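Local coordinates for variant surface glycoprotein MITat 1.13 (Trypanosoma brucei, PDB 6Z8G), which probably forms the dense antigenic coat on the parasite surface, whose switching among many variants lets trypanosomes evade the host immune response, at residues H127-G132 against G158-A163; A92-I97 against N288-N293; S231-S236 against K246-S251. One frame throughout, in Å; residues are numbered along the deposited sequence.

Contact 1 of 3, residues H127-G132 against G158-A163; sequences HKLERG and GTIHTA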
loop_
_atom_site.group_PDB
_atom_site.type_symbol
_atom_site.label_atom_id
_atom_site.label_comp_id
_atom_site.label_asym_id
_atom_site.label_seq_id
_atom_site.Cartn_x
_atom_site.Cartn_y
_atom_site.Cartn_z
ATOM N N HIS B 127 -21.749 -6.347 7.092
ATOM C CA HIS B 127 -22.049 -6.352 8.521
ATOM C C HIS B 127 -23.257 -5.474 8.854
ATOM O O HIS B 127 -24.054 -5.840 9.718
ATOM C CB HIS B 127 -20.825 -5.918 9.333
ATOM C CG HIS B 127 -21.078 -5.851 10.810
ATOM N ND1 HIS B 127 -21.202 -6.977 11.597
ATOM C CD2 HIS B 127 -21.265 -4.793 11.639
ATOM C CE1 HIS B 127 -21.437 -6.617 12.848
ATOM N NE2 HIS B 127 -21.481 -5.297 12.899
ATOM N N LYS B 128 -23.410 -4.303 8.214
ATOM C CA LYS B 128 -24.592 -3.482 8.494
ATOM C C LYS B 128 -25.876 -4.176 8.054
ATOM O O LYS B 128 -26.954 -3.895 8.587
ATOM C CB LYS B 128 -24.516 -2.122 7.791
ATOM C CG LYS B 128 -23.263 -1.300 8.029
ATOM C CD LYS B 128 -23.295 -0.535 9.333
ATOM C CE LYS B 128 -22.155 0.477 9.406
ATOM N NZ LYS B 128 -21.973 0.930 10.819
ATOM N N LEU B 129 -25.786 -5.063 7.073
ATOM C CA LEU B 129 -26.951 -5.689 6.476
ATOM C C LEU B 129 -27.212 -7.088 7.003
ATOM O O LEU B 129 -28.233 -7.694 6.639
ATOM C CB LEU B 129 -26.774 -5.753 4.958
ATOM C CG LEU B 129 -26.493 -4.452 4.213
ATOM C CD1 LEU B 129 -26.361 -4.708 2.713
ATOM C CD2 LEU B 129 -27.587 -3.431 4.484
ATOM N N GLU B 130 -26.362 -7.583 7.906
ATOM C CA GLU B 130 -26.395 -8.991 8.274
ATOM C C GLU B 130 -27.671 -9.374 9.000
ATOM O O GLU B 130 -28.008 -10.563 9.066
ATOM C CB GLU B 130 -25.183 -9.331 9.150
ATOM N N ARG B 131 -28.385 -8.387 9.525
ATOM C CA ARG B 131 -29.627 -8.654 10.238
ATOM C C ARG B 131 -30.838 -8.184 9.441
ATOM O O ARG B 131 -31.887 -7.891 10.014
ATOM C CB ARG B 131 -29.610 -7.982 11.612
ATOM N N GLY B 132 -30.696 -8.111 8.120
ATOM C CA GLY B 132 -31.795 -7.665 7.286
ATOM C C GLY B 132 -32.025 -6.165 7.356
ATOM O O GLY B 132 -31.232 -5.388 7.898
ATOM N N GLY B 158 -35.569 -0.387 6.404
ATOM C CA GLY B 158 -34.429 0.476 6.166
ATOM C C GLY B 158 -33.495 0.598 7.343
ATOM O O GLY B 158 -32.491 1.311 7.244
ATOM N N THR B 159 -33.794 -0.050 8.460
ATOM C CA THR B 159 -32.913 0.021 9.615
ATOM C C THR B 159 -31.753 -0.942 9.441
ATOM O O THR B 159 -31.944 -2.166 9.390
ATOM C CB THR B 159 -33.687 -0.297 10.886
ATOM O OG1 THR B 159 -34.790 0.609 10.979
ATOM C CG2 THR B 159 -32.797 -0.113 12.090
ATOM N N ILE B 160 -30.543 -0.391 9.401
ATOM C CA ILE B 160 -29.340 -1.186 9.283
ATOM C C ILE B 160 -28.805 -1.451 10.675
ATOM O O ILE B 160 -29.169 -0.793 11.650
ATOM C CB ILE B 160 -28.270 -0.508 8.403
ATOM C CG1 ILE B 160 -27.596 0.652 9.162
ATOM C CG2 ILE B 160 -28.877 -0.059 7.086
ATOM C CD1 ILE B 160 -26.437 1.326 8.402
ATOM N N HIS B 161 -27.934 -2.442 10.755
ATOM C CA HIS B 161 -27.329 -2.868 12.005
ATOM C C HIS B 161 -26.123 -1.993 12.357
ATOM O O HIS B 161 -25.219 -1.802 11.536
ATOM C CB HIS B 161 -26.924 -4.332 11.887
ATOM C CG HIS B 161 -26.263 -4.877 13.105
ATOM N ND1 HIS B 161 -26.791 -4.724 14.364
ATOM C CD2 HIS B 161 -25.133 -5.615 13.254
ATOM C CE1 HIS B 161 -25.990 -5.305 15.240
ATOM N NE2 HIS B 161 -24.987 -5.871 14.592
ATOM N N THR B 162 -26.121 -1.445 13.580
ATOM C CA THR B 162 -25.128 -0.459 13.996
ATOM C C THR B 162 -24.095 -0.968 14.995
ATOM O O THR B 162 -23.092 -0.275 15.214
ATOM C CB THR B 162 -25.819 0.768 14.616
ATOM O OG1 THR B 162 -26.628 0.353 15.729
ATOM C CG2 THR B 162 -26.676 1.524 13.577
ATOM N N ALA B 163 -24.292 -2.142 15.594
ATOM C CA ALA B 163 -23.408 -2.605 16.660
ATOM C C ALA B 163 -22.026 -2.978 16.141
ATOM O O ALA B 163 -21.853 -3.350 14.977
ATOM C CB ALA B 163 -23.997 -3.816 17.368
#
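The end of the long helix 78-129 of this variant surface glycoprotein is met by the loop after strand 152-155, where Lys-128 and His-127 each hold the loop through a hydrogen bond. A helix end leaves carbonyls without partners in the helix, and the loop supplies one: His-161 N lies 2.8 Å from Lys-128 O, in the carbonyl plane and on a lone pair. Beyond it the chain makes a type I turn from Leu-129 to Gly-132, whose positive phi suits a residue lacking CB. The side chain of Lys-128 lies across that of Ile-160, CD 3.8 Å from Ile-160 CD1, its aliphatic carbons covering a branched apolar group. Leu-129, the next residue, also rests on Phe-256 of the second subunit, and N-acetylglucosamine residues touch His-127 and Lys-128. The imidazoles of His-127 and His-161 cross obliquely, planes 56° apart and centroids 5.1 Å apart. With CG anti to the backbone N (chi1 178°), the His-127 ring reaches across to the loop, and its NE2 donates to Ala-163 O at 2.9 Å, the acceptor lying in the ring plane.

Contact 2 of 3, residues A92-I97 against N288-N293; sequences ADILDI and NAVRAN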
loop_
_atom_site.group_PDB
_atom_site.type_symbol
_atom_site.label_atom_id
_atom_site.label_comp_id
_atom_site.label_asym_id
_atom_site.label_seq_id
_atom_site.Cartn_x
_atom_site.Cartn_y
_atom_site.Cartn_z
ATOM N N ALA B 92 28.104 -6.550 -1.743
ATOM C CA ALA B 92 27.498 -5.873 -2.881
ATOM C C ALA B 92 26.486 -6.771 -3.563
ATOM O O ALA B 92 25.414 -6.317 -3.985
ATOM C CB ALA B 92 28.578 -5.446 -3.861
ATOM N N ASP B 93 26.804 -8.057 -3.664
ATOM C CA ASP B 93 25.877 -9.009 -4.269
ATOM C C ASP B 93 24.613 -9.214 -3.416
ATOM O O ASP B 93 23.490 -9.250 -3.940
ATOM C CB ASP B 93 26.617 -10.320 -4.518
ATOM C CG ASP B 93 25.930 -11.183 -5.551
ATOM O OD1 ASP B 93 25.681 -10.684 -6.678
ATOM O OD2 ASP B 93 25.619 -12.356 -5.227
ATOM N N ILE B 94 24.782 -9.383 -2.101
ATOM C CA ILE B 94 23.645 -9.542 -1.201
ATOM C C ILE B 94 22.744 -8.318 -1.252
ATOM O O ILE B 94 21.508 -8.431 -1.294
ATOM C CB ILE B 94 24.134 -9.817 0.231
ATOM C CG1 ILE B 94 24.739 -11.218 0.320
ATOM C CG2 ILE B 94 22.964 -9.686 1.199
ATOM C CD1 ILE B 94 25.627 -11.422 1.523
ATOM N N LEU B 95 23.344 -7.129 -1.219
ATOM C CA LEU B 95 22.548 -5.907 -1.226
ATOM C C LEU B 95 21.773 -5.769 -2.529
ATOM O O LEU B 95 20.587 -5.424 -2.518
ATOM C CB LEU B 95 23.459 -4.711 -1.007
ATOM C CG LEU B 95 22.770 -3.354 -0.951
ATOM C CD1 LEU B 95 21.680 -3.401 0.096
ATOM C CD2 LEU B 95 23.839 -2.287 -0.631
ATOM N N ASP B 96 22.426 -6.048 -3.659
ATOM C CA ASP B 96 21.762 -5.980 -4.960
ATOM C C ASP B 96 20.569 -6.937 -5.041
ATOM O O ASP B 96 19.479 -6.556 -5.490
ATOM C CB ASP B 96 22.768 -6.291 -6.067
ATOM C CG ASP B 96 22.156 -6.135 -7.446
ATOM O OD1 ASP B 96 21.885 -4.982 -7.826
ATOM O OD2 ASP B 96 21.921 -7.162 -8.127
ATOM N N ILE B 97 20.767 -8.198 -4.646
ATOM C CA ILE B 97 19.676 -9.167 -4.663
ATOM C C ILE B 97 18.548 -8.690 -3.764
ATOM O O ILE B 97 17.369 -8.723 -4.133
ATOM C CB ILE B 97 20.197 -10.546 -4.214
ATOM C CG1 ILE B 97 21.137 -11.131 -5.265
ATOM C CG2 ILE B 97 19.025 -11.506 -3.912
ATOM C CD1 ILE B 97 21.989 -12.297 -4.735
ATOM N N ASN B 288 26.451 -16.601 7.779
ATOM C CA ASN B 288 25.960 -17.689 6.945
ATOM C C ASN B 288 25.545 -17.183 5.569
ATOM O O ASN B 288 25.752 -17.866 4.558
ATOM C CB ASN B 288 24.795 -18.389 7.640
ATOM C CG ASN B 288 25.218 -19.100 8.912
ATOM O OD1 ASN B 288 26.347 -19.571 9.032
ATOM N ND2 ASN B 288 24.315 -19.163 9.875
ATOM N N ALA B 289 24.970 -15.981 5.507
ATOM C CA ALA B 289 24.625 -15.403 4.213
ATOM C C ALA B 289 25.880 -15.016 3.439
ATOM O O ALA B 289 25.960 -15.211 2.219
ATOM C CB ALA B 289 23.712 -14.188 4.401
ATOM N N VAL B 290 26.875 -14.479 4.134
ATOM C CA VAL B 290 28.109 -14.097 3.465
ATOM C C VAL B 290 28.785 -15.331 2.894
ATOM O O VAL B 290 29.153 -15.371 1.715
ATOM C CB VAL B 290 29.028 -13.355 4.452
ATOM C CG1 VAL B 290 30.377 -13.025 3.814
ATOM C CG2 VAL B 290 28.319 -12.095 4.972
ATOM N N ARG B 291 28.980 -16.342 3.734
ATOM C CA ARG B 291 29.653 -17.573 3.316
ATOM C C ARG B 291 29.028 -18.252 2.095
ATOM O O ARG B 291 29.734 -18.833 1.271
ATOM C CB ARG B 291 29.721 -18.564 4.483
ATOM C CG ARG B 291 30.674 -19.726 4.253
ATOM C CD ARG B 291 31.136 -20.331 5.568
ATOM N NE ARG B 291 32.322 -21.166 5.401
ATOM C CZ ARG B 291 33.035 -21.663 6.407
ATOM N NH1 ARG B 291 32.684 -21.408 7.660
ATOM N NH2 ARG B 291 34.100 -22.412 6.160
ATOM N N ALA B 292 27.708 -18.174 1.989
ATOM C CA ALA B 292 26.974 -18.791 0.892
ATOM C C ALA B 292 26.958 -17.931 -0.362
ATOM O O ALA B 292 26.412 -18.357 -1.394
ATOM C CB ALA B 292 25.542 -19.100 1.331
ATOM N N ASN B 293 27.491 -16.731 -0.297
ATOM C CA ASN B 293 27.421 -15.904 -1.487
ATOM C C ASN B 293 28.512 -16.325 -2.462
ATOM O O ASN B 293 29.676 -16.468 -2.066
ATOM C CB ASN B 293 27.546 -14.421 -1.165
ATOM C CG ASN B 293 27.346 -13.557 -2.401
ATOM O OD1 ASN B 293 28.294 -13.305 -3.149
ATOM N ND2 ASN B 293 26.105 -13.158 -2.657
#
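Asn-293 ND2 donates to Asp-93 OD2 at 2.7 Å, a bond of 157° at the hydrogen that ties the loop after helix 287-291 to the first half of the long helix 78-129. The carboxylate receives it on the anti lone pair of OD2, the one away from the other oxygen, and the acceptor is tilted slightly out of the amide plane. Carboxylate and amide planes stand 73° apart, so the two flat groups cross rather than lie face to face. In both residues CG is anti to the backbone N (chi1 -175° for Asn-293), which carries each polar group out toward the other. Asparagine suits its place because its amide has two different ends: while ND2 serves the carboxylate, OD1 caps the backbone N of Lys-295, in the turn leading into helix 296-304. Beside this bond, Ile-94 packs against the short helix. Its CG1 passes 3.8 Å from Asn-293 ND2, and its CD1 is 4.4 Å from both Ala-289 CB and Val-290 CG2. Ala-289, with only a methyl, is consistent with the isoleucine tip also meeting the backbone, CD1 being 3.9 Å from Ala-289 O. Ile-284 adds to the apolar surroundings, and Pro-369 of the second subunit packs on Asp-93. Since the amide is held at both ends, its rotation is fixed, and the N-H it gives to Asp-93 is consistent with a negative carboxylate, at the partly exposed edge of the contact beside Lys-295.

Contact 3 of 3, residues S231-S236 against K246-S251; sequences SSKDES and KRAIHS
The loop 231-236 runs over residues 247-251 of strand 247-253 with end-to-end directions 132° apart, closing on it most at Ser-236 and Ile-249, whose CA atoms are 4.5 Å from each other. Between Glu-235 and Ala-248 the attachment is double. Glu-235 N donates to Ala-248 O at 2.8 Å, and the side chain returns the bond, OE1 taking Ala-248 N at 2.6 Å on its anti lone pair. Glutamate has the length for this: CG is anti to the carbonyl carbon and the chain is extended beyond it (chi2 -179°), laying the carboxylate alongside the strand. It crosses the Arg-247 side chain at about a right angle; OE2 and Arg-247 NE are 4.5 Å apart, with the oxygen well out of the guanidinium plane, so only a general charge attraction is likely. Strand 247-253 pairs antiparallel with strand 194-203 in the branched sheet, and the loop, which leaves strand 221-229, also touches strand 194-203, Lys-233 packing on His-196. The aliphatic chain of Lys-233 covers Ala-248, CD coming 3.7 Å from CB of that small, buried residue. Lys-233 O accepts from Ser-251 OG at 2.7 Å on a lone pair in the carbonyl plane, and the same hydroxyl is hydrogen-bonded with His-196 ND1. Next in the loop, Asp-234 forms an Asx turn just before helix 236-239: OD1 receives Ser-236 N at 2.9 Å and the hydroxyl of Ser-236, whose short side chain can reach back to the carboxylate. That OD1 also stands 3.4 Å from Ile-249 O, acceptor against acceptor, and Lys-149 NZ of the second subunit donates to Ile-249 O.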
loop_
_atom_site.group_PDB
_atom_site.type_symbol
_atom_site.label_atom_id
_atom_site.label_comp_id
_atom_site.label_asym_id
_atom_site.label_seq_id
_atom_site.Cartn_x
_atom_site.Cartn_y
_atom_site.Cartn_z
ATOM N N SER B 231 -28.130 -17.739 -0.462
ATOM C CA SER B 231 -28.840 -18.688 -1.317
ATOM C C SER B 231 -30.109 -18.036 -1.822
ATOM O O SER B 231 -30.707 -17.219 -1.119
ATOM C CB SER B 231 -29.303 -19.972 -0.584
ATOM O OG SER B 231 -28.253 -20.724 -0.024
ATOM N N SER B 232 -30.524 -18.399 -3.035
ATOM C CA SER B 232 -31.842 -17.975 -3.498
ATOM C C SER B 232 -32.933 -18.783 -2.790
ATOM O O SER B 232 -32.736 -19.941 -2.430
ATOM C CB SER B 232 -31.966 -18.149 -5.005
ATOM O OG SER B 232 -33.258 -17.804 -5.435
ATOM N N LYS B 233 -34.086 -18.156 -2.575
ATOM C CA LYS B 233 -35.209 -18.791 -1.875
ATOM C C LYS B 233 -36.530 -18.535 -2.606
ATOM O O LYS B 233 -36.807 -17.412 -3.036
ATOM C CB LYS B 233 -35.361 -18.260 -0.445
ATOM C CG LYS B 233 -34.366 -18.683 0.585
ATOM C CD LYS B 233 -34.636 -17.802 1.813
ATOM C CE LYS B 233 -34.076 -18.326 3.124
ATOM N NZ LYS B 233 -34.488 -17.447 4.271
ATOM N N ASP B 234 -37.380 -19.560 -2.702
ATOM C CA ASP B 234 -38.762 -19.311 -3.118
ATOM C C ASP B 234 -39.628 -20.298 -2.348
ATOM O O ASP B 234 -39.742 -21.459 -2.742
ATOM C CB ASP B 234 -38.979 -19.438 -4.622
ATOM C CG ASP B 234 -40.450 -19.137 -5.034
ATOM O OD1 ASP B 234 -41.333 -19.058 -4.134
ATOM O OD2 ASP B 234 -40.740 -18.975 -6.252
ATOM N N GLU B 235 -40.210 -19.827 -1.246
ATOM C CA GLU B 235 -41.070 -20.629 -0.394
ATOM C C GLU B 235 -42.546 -20.321 -0.638
ATOM O O GLU B 235 -43.369 -20.473 0.274
ATOM C CB GLU B 235 -40.696 -20.404 1.073
ATOM C CG GLU B 235 -39.199 -20.209 1.310
ATOM C CD GLU B 235 -38.859 -20.010 2.774
ATOM O OE1 GLU B 235 -38.972 -18.876 3.293
ATOM O OE2 GLU B 235 -38.484 -21.004 3.410
ATOM N N SER B 236 -42.879 -19.818 -1.831
ATOM C CA SER B 236 -44.259 -19.461 -2.121
ATOM C C SER B 236 -45.181 -20.674 -2.084
ATOM O O SER B 236 -46.350 -20.553 -1.697
ATOM C CB SER B 236 -44.339 -18.729 -3.462
ATOM O OG SER B 236 -44.016 -19.572 -4.538
ATOM N N LYS B 246 -44.270 -16.628 8.316
ATOM C CA LYS B 246 -43.289 -15.825 7.595
ATOM C C LYS B 246 -42.476 -16.730 6.698
ATOM O O LYS B 246 -41.940 -17.741 7.153
ATOM C CB LYS B 246 -42.382 -15.083 8.572
ATOM C CG LYS B 246 -41.496 -14.032 7.908
ATOM C CD LYS B 246 -40.712 -13.184 8.927
ATOM C CE LYS B 246 -39.713 -14.017 9.719
ATOM N NZ LYS B 246 -38.849 -13.179 10.612
ATOM N N ARG B 247 -42.472 -16.419 5.407
ATOM C CA ARG B 247 -41.725 -17.192 4.428
ATOM C C ARG B 247 -41.161 -16.234 3.397
ATOM O O ARG B 247 -41.755 -15.192 3.120
ATOM C CB ARG B 247 -42.599 -18.248 3.728
ATOM C CG ARG B 247 -43.045 -19.415 4.610
ATOM C CD ARG B 247 -41.861 -20.228 4.997
ATOM N NE ARG B 247 -42.191 -21.337 5.877
ATOM C CZ ARG B 247 -42.490 -21.204 7.165
ATOM N NH1 ARG B 247 -42.540 -19.997 7.724
ATOM N NH2 ARG B 247 -42.733 -22.281 7.895
ATOM N N ALA B 248 -39.995 -16.580 2.859
ATOM C CA ALA B 248 -39.384 -15.820 1.768
ATOM C C ALA B 248 -40.047 -16.259 0.467
ATOM O O ALA B 248 -39.775 -17.342 -0.050
ATOM C CB ALA B 248 -37.878 -16.043 1.735
ATOM N N ILE B 249 -40.939 -15.428 -0.064
ATOM C CA ILE B 249 -41.742 -15.827 -1.206
ATOM C C ILE B 249 -41.164 -15.331 -2.512
ATOM O O ILE B 249 -41.669 -15.691 -3.583
ATOM C CB ILE B 249 -43.200 -15.352 -1.042
ATOM C CG1 ILE B 249 -43.291 -13.817 -1.081
ATOM C CG2 ILE B 249 -43.766 -15.884 0.251
ATOM C CD1 ILE B 249 -44.723 -13.313 -1.246
ATOM N N HIS B 250 -40.089 -14.542 -2.459
ATOM C CA HIS B 250 -39.401 -14.115 -3.666
ATOM C C HIS B 250 -37.979 -13.716 -3.308
ATOM O O HIS B 250 -37.730 -13.212 -2.215
ATOM C CB HIS B 250 -40.115 -12.949 -4.337
ATOM C CG HIS B 250 -39.737 -12.777 -5.771
ATOM N ND1 HIS B 250 -40.279 -13.543 -6.782
ATOM C CD2 HIS B 250 -38.844 -11.950 -6.360
ATOM C CE1 HIS B 250 -39.734 -13.190 -7.935
ATOM N NE2 HIS B 250 -38.865 -12.222 -7.705
ATOM N N SER B 251 -37.049 -13.955 -4.238
ATOM C CA SER B 251 -35.656 -13.565 -4.075
ATOM C C SER B 251 -35.207 -12.736 -5.271
ATOM O O SER B 251 -35.679 -12.930 -6.396
ATOM C CB SER B 251 -34.725 -14.778 -3.943
ATOM O OG SER B 251 -34.937 -15.473 -2.735
#

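Contacts 1 and 2 both use helix 78-129, contact 2 in its first half and contact 1 at its C-terminal end, with centres about 55 Å apart on opposite sides of the chain's centre. Contact 3 belongs to the end built on the six-stranded antiparallel sheet; its centre is about 20 Å from that of contact 1 and about 64 Å from that of contact 2. Along the chain, contact 2 joins residues almost 200 positions apart, and contacts 1 and 3 follow one another inside the loop it closes. The long helix thus spans the elongated molecule between two separately packed ends, and all three contacts touch the second subunit, so dimerisation involves both ends.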